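Putative NADH-flavin reductase (Streptococcus pneumoniae TIGR4, PDB 4R01) probably binds NAD(P)H through a Rossmann-type fold and may use it to reduce a flavin. Local coordinates at residues 7-12 with 30-35; 46-51 with 82-87; 90-95 with 143-148. All coordinates share one frame; numbering follows the deposited sequence.

Overall arrangement
Two of the three contacts pair strands of the Rossmann-type sheet, and the third packs a loop on a helix beside them. Interaction 1 joins strands 3-7 and 27-32 at their C-terminal ends and holds a sulfate ion where this fold commonly receives the dinucleotide. Interaction 2, about 14 Å away between centres, packs the loop after strand 42-45 on helix 76-88, and the two meet directly: Ile7 CG1 lies 3.5 Å from Phe84 CZ. Interaction 3 pairs strands 94-98 and 145-150 further along the same sheet, about 21 Å from interaction 1 between centres. It touches interaction 2 through Phe84 CD2 and Phe95 CZ, 3.5 Å apart, so Phe84 links the other two contacts.

Interaction 1: residues 7-12 with 30-35; sequences IAANGQ and AIVRSE. With SO4 (sulfate ion), chain C.
Ile7 and Ile31 form a parallel beta bridge at the end of strand 3-7, and the chain then leaves the sheet through a type I turn from Ala8 to Gly11. Ala8 N donates to Ile31 O at 2.9 Å, the donor lying almost on the extension of the carbonyl bond. The two isoleucines put their side chains on the same face of the sheet, side by side and pointing the same way, with Ile7 CD1 lying 3.9 Å from Ile31 CD1. Beyond the bridge, Ala9 CB packs against Ala30 CB at 3.6 Å and against Val32 CG1.

Asn10 crosses Val32 at about a right angle. Its CG is turned beside the backbone N (chi1 -79°), which carries the amide to Glu35, where ND2 makes a weak bond to the backbone O of 3.0 Å; OD1 accepts from Lys37 N. Both segments grip the sulfate, probably acquired from the crystallisation liquor. Asn10 N reaches sulfate O1 at 3.1 Å, while Arg33 N reaches O4 at 3.3 Å; Arg33 NE adds a weak bond to O2 of 3.1 Å. Val32 CG1 lies against O1. An anion held between the turn after the first strand and the end of the second is consistent with a site for a dinucleotide phosphate.

Strand 61-64 flanks strand 3-7 on one side and strand 42-45 flanks strand 27-32 on the other, while helix 12-24 follows the turn.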
loop_
_atom_site.group_PDB
_atom_site.type_symbol
_atom_site.label_atom_id
_atom_site.label_comp_id
_atom_site.label_asym_id
_atom_site.label_seq_id
_atom_site.Cartn_x
_atom_site.Cartn_y
_atom_site.Cartn_z
ATOM N N ILE A 7 18.018 -25.016 -18.315
ATOM C CA ILE A 7 16.926 -25.968 -18.156
ATOM C C ILE A 7 15.594 -25.268 -18.419
ATOM O O ILE A 7 15.382 -24.145 -17.958
ATOM C CB ILE A 7 16.928 -26.603 -16.746
ATOM C CG1 ILE A 7 17.928 -27.759 -16.676
ATOM C CG2 ILE A 7 15.549 -27.129 -16.385
ATOM C CD1 ILE A 7 19.378 -27.342 -16.673
ATOM N N ALA A 8 14.720 -25.935 -19.173
ATOM C CA ALA A 8 13.421 -25.391 -19.579
ATOM C C ALA A 8 13.590 -24.135 -20.429
ATOM O O ALA A 8 12.995 -23.096 -20.149
ATOM C CB ALA A 8 12.544 -25.103 -18.358
ATOM N N ALA A 9 14.395 -24.247 -21.480
ATOM C CA ALA A 9 14.708 -23.110 -22.338
ATOM C C ALA A 9 13.540 -22.717 -23.239
ATOM O O ALA A 9 13.575 -21.671 -23.886
ATOM C CB ALA A 9 15.938 -23.416 -23.177
ATOM N N ASN A 10 12.511 -23.557 -23.289
ATOM C CA ASN A 10 11.323 -23.252 -24.078
ATOM C C ASN A 10 10.345 -22.370 -23.317
ATOM O O ASN A 10 9.458 -21.752 -23.910
ATOM C CB ASN A 10 10.627 -24.539 -24.521
ATOM C CG ASN A 10 11.310 -25.183 -25.702
ATOM O OD1 ASN A 10 11.894 -24.497 -26.541
ATOM N ND2 ASN A 10 11.244 -26.511 -25.776
ATOM N N GLY A 11 10.511 -22.321 -21.999
ATOM C CA GLY A 11 9.710 -21.448 -21.165
ATOM C C GLY A 11 9.966 -19.998 -21.523
ATOM O O GLY A 11 10.977 -19.677 -22.149
ATOM N N GLN A 12 9.049 -19.120 -21.131
ATOM C CA GLN A 12 9.157 -17.709 -21.483
ATOM C C GLN A 12 10.399 -17.075 -20.862
ATOM O O GLN A 12 11.104 -16.304 -21.515
ATOM C CB GLN A 12 7.890 -16.959 -21.063
ATOM C CG GLN A 12 6.662 -17.348 -21.880
ATOM C CD GLN A 12 5.367 -16.807 -21.305
ATOM O OE1 GLN A 12 4.914 -15.722 -21.672
ATOM N NE2 GLN A 12 4.755 -17.568 -20.405
ATOM N N ALA A 30 20.548 -25.851 -24.724
ATOM C CA ALA A 30 19.181 -25.872 -24.221
ATOM C C ALA A 30 18.777 -27.278 -23.801
ATOM O O ALA A 30 18.827 -28.214 -24.597
ATOM C CB ALA A 30 18.220 -25.342 -25.266
ATOM N N ILE A 31 18.388 -27.425 -22.542
ATOM C CA ILE A 31 17.855 -28.690 -22.065
ATOM C C ILE A 31 16.341 -28.570 -21.976
ATOM O O ILE A 31 15.811 -27.864 -21.120
ATOM C CB ILE A 31 18.455 -29.082 -20.708
ATOM C CG1 ILE A 31 19.973 -29.231 -20.842
ATOM C CG2 ILE A 31 17.824 -30.368 -20.198
ATOM C CD1 ILE A 31 20.676 -29.655 -19.574
ATOM N N VAL A 32 15.655 -29.255 -22.886
ATOM C CA VAL A 32 14.218 -29.091 -23.063
ATOM C C VAL A 32 13.477 -30.425 -23.092
ATOM O O VAL A 32 14.091 -31.494 -23.107
ATOM C CB VAL A 32 13.906 -28.329 -24.368
ATOM C CG1 VAL A 32 14.474 -26.922 -24.316
ATOM C CG2 VAL A 32 14.470 -29.084 -25.561
ATOM N N ARG A 33 12.149 -30.353 -23.117
ATOM C CA ARG A 33 11.313 -31.546 -23.132
ATOM C C ARG A 33 10.685 -31.773 -24.504
ATOM O O ARG A 33 10.443 -32.911 -24.903
ATOM C CB ARG A 33 10.223 -31.444 -22.063
ATOM C CG ARG A 33 10.755 -31.380 -20.639
ATOM C CD ARG A 33 9.634 -31.181 -19.632
ATOM N NE ARG A 33 8.945 -29.907 -19.823
ATOM C CZ ARG A 33 7.916 -29.493 -19.089
ATOM N NH1 ARG A 33 7.451 -30.252 -18.107
ATOM N NH2 ARG A 33 7.352 -28.319 -19.336
ATOM N N SER A 34 10.417 -30.687 -25.223
ATOM C CA SER A 34 9.847 -30.780 -26.564
ATOM C C SER A 34 10.747 -30.083 -27.582
ATOM O O SER A 34 11.921 -29.832 -27.308
ATOM C CB SER A 34 8.441 -30.179 -26.600
ATOM O OG SER A 34 8.460 -28.814 -26.222
ATOM N N GLU A 35 10.195 -29.774 -28.753
ATOM C CA GLU A 35 10.968 -29.142 -29.817
ATOM C C GLU A 35 11.512 -27.786 -29.374
ATOM O O GLU A 35 10.833 -27.028 -28.679
ATOM C CB GLU A 35 10.119 -28.980 -31.082
ATOM C CG GLU A 35 10.924 -28.579 -32.309
ATOM C CD GLU A 35 10.073 -27.942 -33.390
ATOM O OE1 GLU A 35 8.860 -27.752 -33.160
ATOM O OE2 GLU A 35 10.617 -27.628 -34.471
HETATM S S SO4 C . 10.848 -27.032 -21.713
HETATM O O1 SO4 C . 12.038 -26.412 -22.286
HETATM O O2 SO4 C . 11.248 -27.933 -20.636
HETATM O O3 SO4 C . 9.971 -25.994 -21.185
HETATM O O4 SO4 C . 10.134 -27.779 -22.745
#

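Interaction 2: residues 46-51 with 82-87; sequences KDLFEL and ELFNQL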
loop_
_atom_site.group_PDB
_atom_site.type_symbol
_atom_site.label_atom_id
_atom_site.label_comp_id
_atom_site.label_asym_id
_atom_site.label_seq_id
_atom_site.Cartn_x
_atom_site.Cartn_y
_atom_site.Cartn_z
ATOM N N LYS A 46 15.463 -34.007 -23.119
ATOM C CA LYS A 46 15.510 -34.984 -22.049
ATOM C C LYS A 46 14.649 -34.498 -20.894
ATOM O O LYS A 46 14.505 -33.294 -20.689
ATOM C CB LYS A 46 16.955 -35.199 -21.596
ATOM C CG LYS A 46 17.197 -36.474 -20.818
ATOM C CD LYS A 46 18.679 -36.651 -20.530
ATOM C CE LYS A 46 18.961 -38.009 -19.915
ATOM N NZ LYS A 46 20.399 -38.179 -19.568
ATOM N N ASP A 47 14.060 -35.430 -20.151
ATOM C CA ASP A 47 13.301 -35.053 -18.969
ATOM C C ASP A 47 14.265 -34.567 -17.899
ATOM O O ASP A 47 15.305 -35.187 -17.665
ATOM C CB ASP A 47 12.461 -36.216 -18.449
ATOM C CG ASP A 47 11.562 -35.810 -17.295
ATOM O OD1 ASP A 47 10.479 -35.243 -17.553
ATOM O OD2 ASP A 47 11.940 -36.055 -16.130
ATOM N N LEU A 48 13.912 -33.454 -17.265
ATOM C CA LEU A 48 14.757 -32.813 -16.264
ATOM C C LEU A 48 15.286 -33.783 -15.206
ATOM O O LEU A 48 16.483 -33.812 -14.923
ATOM C CB LEU A 48 13.986 -31.683 -15.579
ATOM C CG LEU A 48 14.682 -31.030 -14.386
ATOM C CD1 LEU A 48 15.998 -30.425 -14.826
ATOM C CD2 LEU A 48 13.793 -29.979 -13.750
ATOM N N PHE A 49 14.392 -34.583 -14.636
ATOM C CA PHE A 49 14.754 -35.459 -13.528
ATOM C C PHE A 49 15.402 -36.759 -13.994
ATOM O O PHE A 49 15.592 -37.685 -13.207
ATOM C CB PHE A 49 13.521 -35.756 -12.675
ATOM C CG PHE A 49 12.901 -34.529 -12.077
ATOM C CD1 PHE A 49 13.372 -34.013 -10.882
ATOM C CD2 PHE A 49 11.857 -33.881 -12.715
ATOM C CE1 PHE A 49 12.806 -32.879 -10.330
ATOM C CE2 PHE A 49 11.288 -32.748 -12.171
ATOM C CZ PHE A 49 11.764 -32.246 -10.976
ATOM N N GLU A 50 15.745 -36.816 -15.276
ATOM C CA GLU A 50 16.472 -37.954 -15.820
ATOM C C GLU A 50 17.881 -37.538 -16.220
ATOM O O GLU A 50 18.632 -38.323 -16.795
ATOM C CB GLU A 50 15.726 -38.553 -17.013
ATOM C CG GLU A 50 14.733 -39.641 -16.630
ATOM C CD GLU A 50 13.590 -39.761 -17.616
ATOM O OE1 GLU A 50 13.711 -39.220 -18.735
ATOM O OE2 GLU A 50 12.571 -40.397 -17.271
ATOM N N LEU A 51 18.232 -36.296 -15.902
ATOM C CA LEU A 51 19.566 -35.778 -16.183
ATOM C C LEU A 51 20.628 -36.488 -15.351
ATOM O O LEU A 51 20.379 -36.892 -14.214
ATOM C CB LEU A 51 19.627 -34.273 -15.917
ATOM C CG LEU A 51 18.923 -33.340 -16.903
ATOM C CD1 LEU A 51 18.931 -31.921 -16.365
ATOM C CD2 LEU A 51 19.580 -33.396 -18.274
ATOM N N GLU A 82 17.206 -30.840 -5.204
ATOM C CA GLU A 82 17.840 -32.042 -4.678
ATOM C C GLU A 82 18.588 -32.777 -5.784
ATOM O O GLU A 82 19.687 -33.287 -5.572
ATOM C CB GLU A 82 16.799 -32.962 -4.041
ATOM C CG GLU A 82 17.324 -33.780 -2.874
ATOM C CD GLU A 82 17.486 -32.953 -1.611
ATOM O OE1 GLU A 82 16.470 -32.427 -1.112
ATOM O OE2 GLU A 82 18.628 -32.828 -1.121
ATOM N N LEU A 83 17.983 -32.815 -6.968
ATOM C CA LEU A 83 18.591 -33.456 -8.127
ATOM C C LEU A 83 19.836 -32.717 -8.603
ATOM O O LEU A 83 20.890 -33.323 -8.809
ATOM C CB LEU A 83 17.586 -33.550 -9.275
ATOM C CG LEU A 83 18.204 -33.887 -10.633
ATOM C CD1 LEU A 83 18.633 -35.348 -10.699
ATOM C CD2 LEU A 83 17.245 -33.551 -11.756
ATOM N N PHE A 84 19.706 -31.406 -8.785
ATOM C CA PHE A 84 20.810 -30.598 -9.283
ATOM C C PHE A 84 21.989 -30.605 -8.323
ATOM O O PHE A 84 23.144 -30.625 -8.752
ATOM C CB PHE A 84 20.352 -29.167 -9.543
ATOM C CG PHE A 84 19.705 -28.978 -10.881
ATOM C CD1 PHE A 84 20.432 -29.174 -12.043
ATOM C CD2 PHE A 84 18.376 -28.602 -10.981
ATOM C CE1 PHE A 84 19.847 -29.005 -13.279
ATOM C CE2 PHE A 84 17.784 -28.428 -12.215
ATOM C CZ PHE A 84 18.523 -28.629 -13.365
ATOM N N ASN A 85 21.695 -30.598 -7.027
ATOM C CA ASN A 85 22.738 -30.697 -6.017
ATOM C C ASN A 85 23.527 -31.993 -6.172
ATOM O O ASN A 85 24.754 -31.990 -6.127
ATOM C CB ASN A 85 22.137 -30.606 -4.614
ATOM C CG ASN A 85 23.188 -30.685 -3.525
ATOM O OD1 ASN A 85 23.984 -29.764 -3.349
ATOM N ND2 ASN A 85 23.185 -31.783 -2.778
ATOM N N GLN A 86 22.814 -33.083 -6.366
ATOM C CA GLN A 86 23.411 -34.381 -6.585
ATOM C C GLN A 86 24.317 -34.385 -7.784
ATOM O O GLN A 86 25.280 -35.085 -7.794
ATOM C CB GLN A 86 22.347 -35.440 -6.813
ATOM C CG GLN A 86 21.773 -36.048 -5.556
ATOM C CD GLN A 86 20.344 -36.536 -5.733
ATOM O OE1 GLN A 86 19.832 -36.612 -6.841
ATOM N NE2 GLN A 86 19.702 -36.872 -4.632
ATOM N N LEU A 87 24.003 -33.577 -8.780
ATOM C CA LEU A 87 24.728 -33.555 -10.045
ATOM C C LEU A 87 25.892 -32.569 -10.047
ATOM O O LEU A 87 26.909 -32.804 -10.701
ATOM C CB LEU A 87 23.777 -33.217 -11.195
ATOM C CG LEU A 87 22.617 -34.182 -11.439
ATOM C CD1 LEU A 87 21.806 -33.744 -12.646
ATOM C CD2 LEU A 87 23.132 -35.598 -11.623
#
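Leu48 and Leu51 of the loop after strand 42-45 face Leu83, Phe84 and Leu87 of helix 76-88, with Phe49 beside them. In Leu48, chi1 of 173° swings CG away from the backbone N, and chi2 of 60° then turns CD1 to the far end of the Phe84 ring, 3.4 Å from CZ and slightly further from CE2. The two side chains cross at about a right angle, the methyl approaching the ring obliquely. On Phe84, chi1 of -84° places the ring beside the backbone N, directed off the helix toward the loop, where Leu51 CD1 also approaches CE1 at 4.3 Å.

Leu83 points at the loop and presses CD2 against the loop backbone, 3.3 Å from Leu48 O and 3.6 Å from Phe49 CA; the same methyl lies 4.0 Å from Phe49 CD1. A turn further along the helix, Leu87 CD1 rests on Leu51 CB at 4.0 Å. The loop is shaped by an Asx turn, in which Asp47 OD2 accepts from Phe49 N, and by the short 3-10 segment 48-50. Leu48 CD2 sits over one face of the Phe49 ring, toward its rim.

No hydrogen bond joins the two segments. Their cohesion is apolar, from leucine methyls set against aromatic rings and backbone, and it seats the loop on the helix next to Ile7 of strand 3-7, which touches both Leu48 and Phe84.

Interaction 3: residues 90-95 with 143-148; sequences GTQTRF and NLNWTF
Two neighbouring parallel strands of the Rossmann-type sheet, 94-98 and 145-150, lie side by side here, connected through helix 125-138. Phe95 pairs with Trp146: Phe95 N donates to Asn145 O at 2.9 Å, and Thr147 N donates back to Phe95 O at 3.0 Å, so the backbone of Phe95 binds the residues on both sides of Trp146. An inverse gamma turn centred on Asn145, with a weak bond from Trp146 N to Leu144 O, leads into this pairing.

The side chain of Asn145 reaches the loop before strand 94-98: with CG beside its backbone N (chi1 -63°), ND2 donates to Gln92 O at 3.1 Å. The acceptor lies close to the amide plane of Asn145, yet the donor stands well above the carbonyl plane of Gln92. Further back, Gly90 N makes a weak bond to Asn143 O.

The side chain of Arg94 runs across to strand 145-150. Its chain bends at chi3 (61°), bringing NH2 to Thr147 OG1 at 3.2 Å, at the edge of the guanidinium and tilted 19° from its plane. NH2 also forms a salt bridge with Glu194, and Thr147 OG1 bonds with His200 O. Arg94 NE, buried by the contact, has no partner in the model. Phe95 and Trp146 direct their CB atoms to the same face of the sheet, where Phe95 CD2 lies 4.1 Å from Leu144 CD2 and Ile81 and Leu88 of helix 76-88 touch the Phe95 side chain.

The chemistry is therefore divided: backbone bonds fix the strand register, the Asn145 amide ties in the loop before strand 94-98, and Glu194 probably balances the charge of Arg94, which turns away from the face bearing Phe95 and Trp146.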
loop_
_atom_site.group_PDB
_atom_site.type_symbol
_atom_site.label_atom_id
_atom_site.label_comp_id
_atom_site.label_asym_id
_atom_site.label_seq_id
_atom_site.Cartn_x
_atom_site.Cartn_y
_atom_site.Cartn_z
ATOM N N GLY A 90 30.322 -30.502 -5.412
ATOM C CA GLY A 90 31.671 -31.017 -5.551
ATOM C C GLY A 90 32.394 -30.348 -6.705
ATOM O O GLY A 90 33.598 -30.100 -6.637
ATOM N N THR A 91 31.653 -30.056 -7.771
ATOM C CA THR A 91 32.214 -29.362 -8.924
ATOM C C THR A 91 32.196 -27.858 -8.682
ATOM O O THR A 91 31.561 -27.383 -7.741
ATOM C CB THR A 91 31.445 -29.682 -10.218
ATOM O OG1 THR A 91 30.119 -29.145 -10.139
ATOM C CG2 THR A 91 31.369 -31.186 -10.429
ATOM N N GLN A 92 32.886 -27.108 -9.531
ATOM C CA GLN A 92 33.009 -25.672 -9.330
ATOM C C GLN A 92 31.936 -24.927 -10.133
ATOM O O GLN A 92 31.804 -23.705 -10.041
ATOM C CB GLN A 92 34.423 -25.210 -9.707
ATOM C CG GLN A 92 34.727 -23.741 -9.432
ATOM C CD GLN A 92 36.151 -23.359 -9.795
ATOM O OE1 GLN A 92 36.569 -23.486 -10.948
ATOM N NE2 GLN A 92 36.903 -22.888 -8.808
ATOM N N THR A 93 31.153 -25.685 -10.896
ATOM C CA THR A 93 30.094 -25.129 -11.736
ATOM C C THR A 93 29.068 -24.314 -10.944
ATOM O O THR A 93 28.628 -24.723 -9.868
ATOM C CB THR A 93 29.349 -26.245 -12.495
ATOM O OG1 THR A 93 30.299 -27.107 -13.134
ATOM C CG2 THR A 93 28.416 -25.657 -13.544
ATOM N N ARG A 94 28.697 -23.156 -11.487
ATOM C CA ARG A 94 27.676 -22.309 -10.880
ATOM C C ARG A 94 26.275 -22.792 -11.232
ATOM O O ARG A 94 26.023 -23.232 -12.352
ATOM C CB ARG A 94 27.850 -20.854 -11.322
ATOM C CG ARG A 94 29.061 -20.161 -10.725
ATOM C CD ARG A 94 28.989 -18.657 -10.929
ATOM N NE ARG A 94 27.821 -18.068 -10.275
ATOM C CZ ARG A 94 27.510 -16.776 -10.331
ATOM N NH1 ARG A 94 28.280 -15.937 -11.010
ATOM N NH2 ARG A 94 26.430 -16.323 -9.710
ATOM N N PHE A 95 25.365 -22.710 -10.270
ATOM C CA PHE A 95 23.989 -23.132 -10.491
ATOM C C PHE A 95 23.020 -22.010 -10.133
ATOM O O PHE A 95 22.761 -21.753 -8.958
ATOM C CB PHE A 95 23.682 -24.394 -9.683
ATOM C CG PHE A 95 22.234 -24.793 -9.701
ATOM C CD1 PHE A 95 21.606 -25.122 -10.891
ATOM C CD2 PHE A 95 21.507 -24.856 -8.524
ATOM C CE1 PHE A 95 20.274 -25.494 -10.909
ATOM C CE2 PHE A 95 20.178 -25.230 -8.534
ATOM C CZ PHE A 95 19.559 -25.548 -9.729
ATOM N N ASN A 143 28.147 -27.486 -0.281
ATOM C CA ASN A 143 29.138 -27.674 -1.336
ATOM C C ASN A 143 28.590 -27.383 -2.728
ATOM O O ASN A 143 29.063 -27.941 -3.719
ATOM C CB ASN A 143 29.691 -29.097 -1.284
ATOM C CG ASN A 143 30.223 -29.461 0.085
ATOM O OD1 ASN A 143 29.548 -30.132 0.866
ATOM N ND2 ASN A 143 31.435 -29.013 0.388
ATOM N N LEU A 144 27.596 -26.506 -2.798
ATOM C CA LEU A 144 26.998 -26.125 -4.070
ATOM C C LEU A 144 27.128 -24.624 -4.303
ATOM O O LEU A 144 26.732 -23.821 -3.457
ATOM C CB LEU A 144 25.524 -26.534 -4.117
ATOM C CG LEU A 144 24.779 -26.230 -5.417
ATOM C CD1 LEU A 144 25.385 -27.003 -6.581
ATOM C CD2 LEU A 144 23.298 -26.546 -5.274
ATOM N N ASN A 145 27.690 -24.252 -5.449
ATOM C CA ASN A 145 27.825 -22.845 -5.809
ATOM C C ASN A 145 26.535 -22.303 -6.410
ATOM O O ASN A 145 26.455 -22.063 -7.614
ATOM C CB ASN A 145 28.984 -22.653 -6.787
ATOM C CG ASN A 145 30.321 -23.028 -6.184
ATOM O OD1 ASN A 145 30.538 -22.873 -4.982
ATOM N ND2 ASN A 145 31.225 -23.530 -7.017
ATOM N N TRP A 146 25.529 -22.108 -5.563
ATOM C CA TRP A 146 24.203 -21.715 -6.025
ATOM C C TRP A 146 23.969 -20.214 -5.929
ATOM O O TRP A 146 24.596 -19.525 -5.128
ATOM C CB TRP A 146 23.123 -22.456 -5.229
ATOM C CG TRP A 146 23.146 -22.172 -3.753
ATOM C CD1 TRP A 146 23.834 -22.862 -2.797
ATOM C CD2 TRP A 146 22.445 -21.126 -3.067
ATOM N NE1 TRP A 146 23.606 -22.309 -1.559
ATOM C CE2 TRP A 146 22.758 -21.245 -1.696
ATOM C CE3 TRP A 146 21.588 -20.104 -3.477
ATOM C CZ2 TRP A 146 22.241 -20.377 -0.736
ATOM C CZ3 TRP A 146 21.076 -19.241 -2.518
ATOM C CH2 TRP A 146 21.404 -19.386 -1.165
ATOM N N THR A 147 23.060 -19.716 -6.760
ATOM C CA THR A 147 22.619 -18.332 -6.678
ATOM C C THR A 147 21.143 -18.235 -7.050
ATOM O O THR A 147 20.764 -18.471 -8.198
ATOM C CB THR A 147 23.448 -17.402 -7.588
ATOM O OG1 THR A 147 24.819 -17.426 -7.175
ATOM C CG2 THR A 147 22.931 -15.973 -7.499
ATOM N N PHE A 148 20.320 -17.898 -6.062
ATOM C CA PHE A 148 18.887 -17.727 -6.255
ATOM C C PHE A 148 18.603 -16.317 -6.758
ATOM O O PHE A 148 18.956 -15.338 -6.101
ATOM C CB PHE A 148 18.142 -17.986 -4.943
ATOM C CG PHE A 148 16.705 -18.391 -5.123
ATOM C CD1 PHE A 148 16.381 -19.691 -5.486
ATOM C CD2 PHE A 148 15.682 -17.482 -4.911
ATOM C CE1 PHE A 148 15.063 -20.074 -5.644
ATOM C CE2 PHE A 148 14.358 -17.859 -5.067
ATOM C CZ PHE A 148 14.051 -19.160 -5.432
#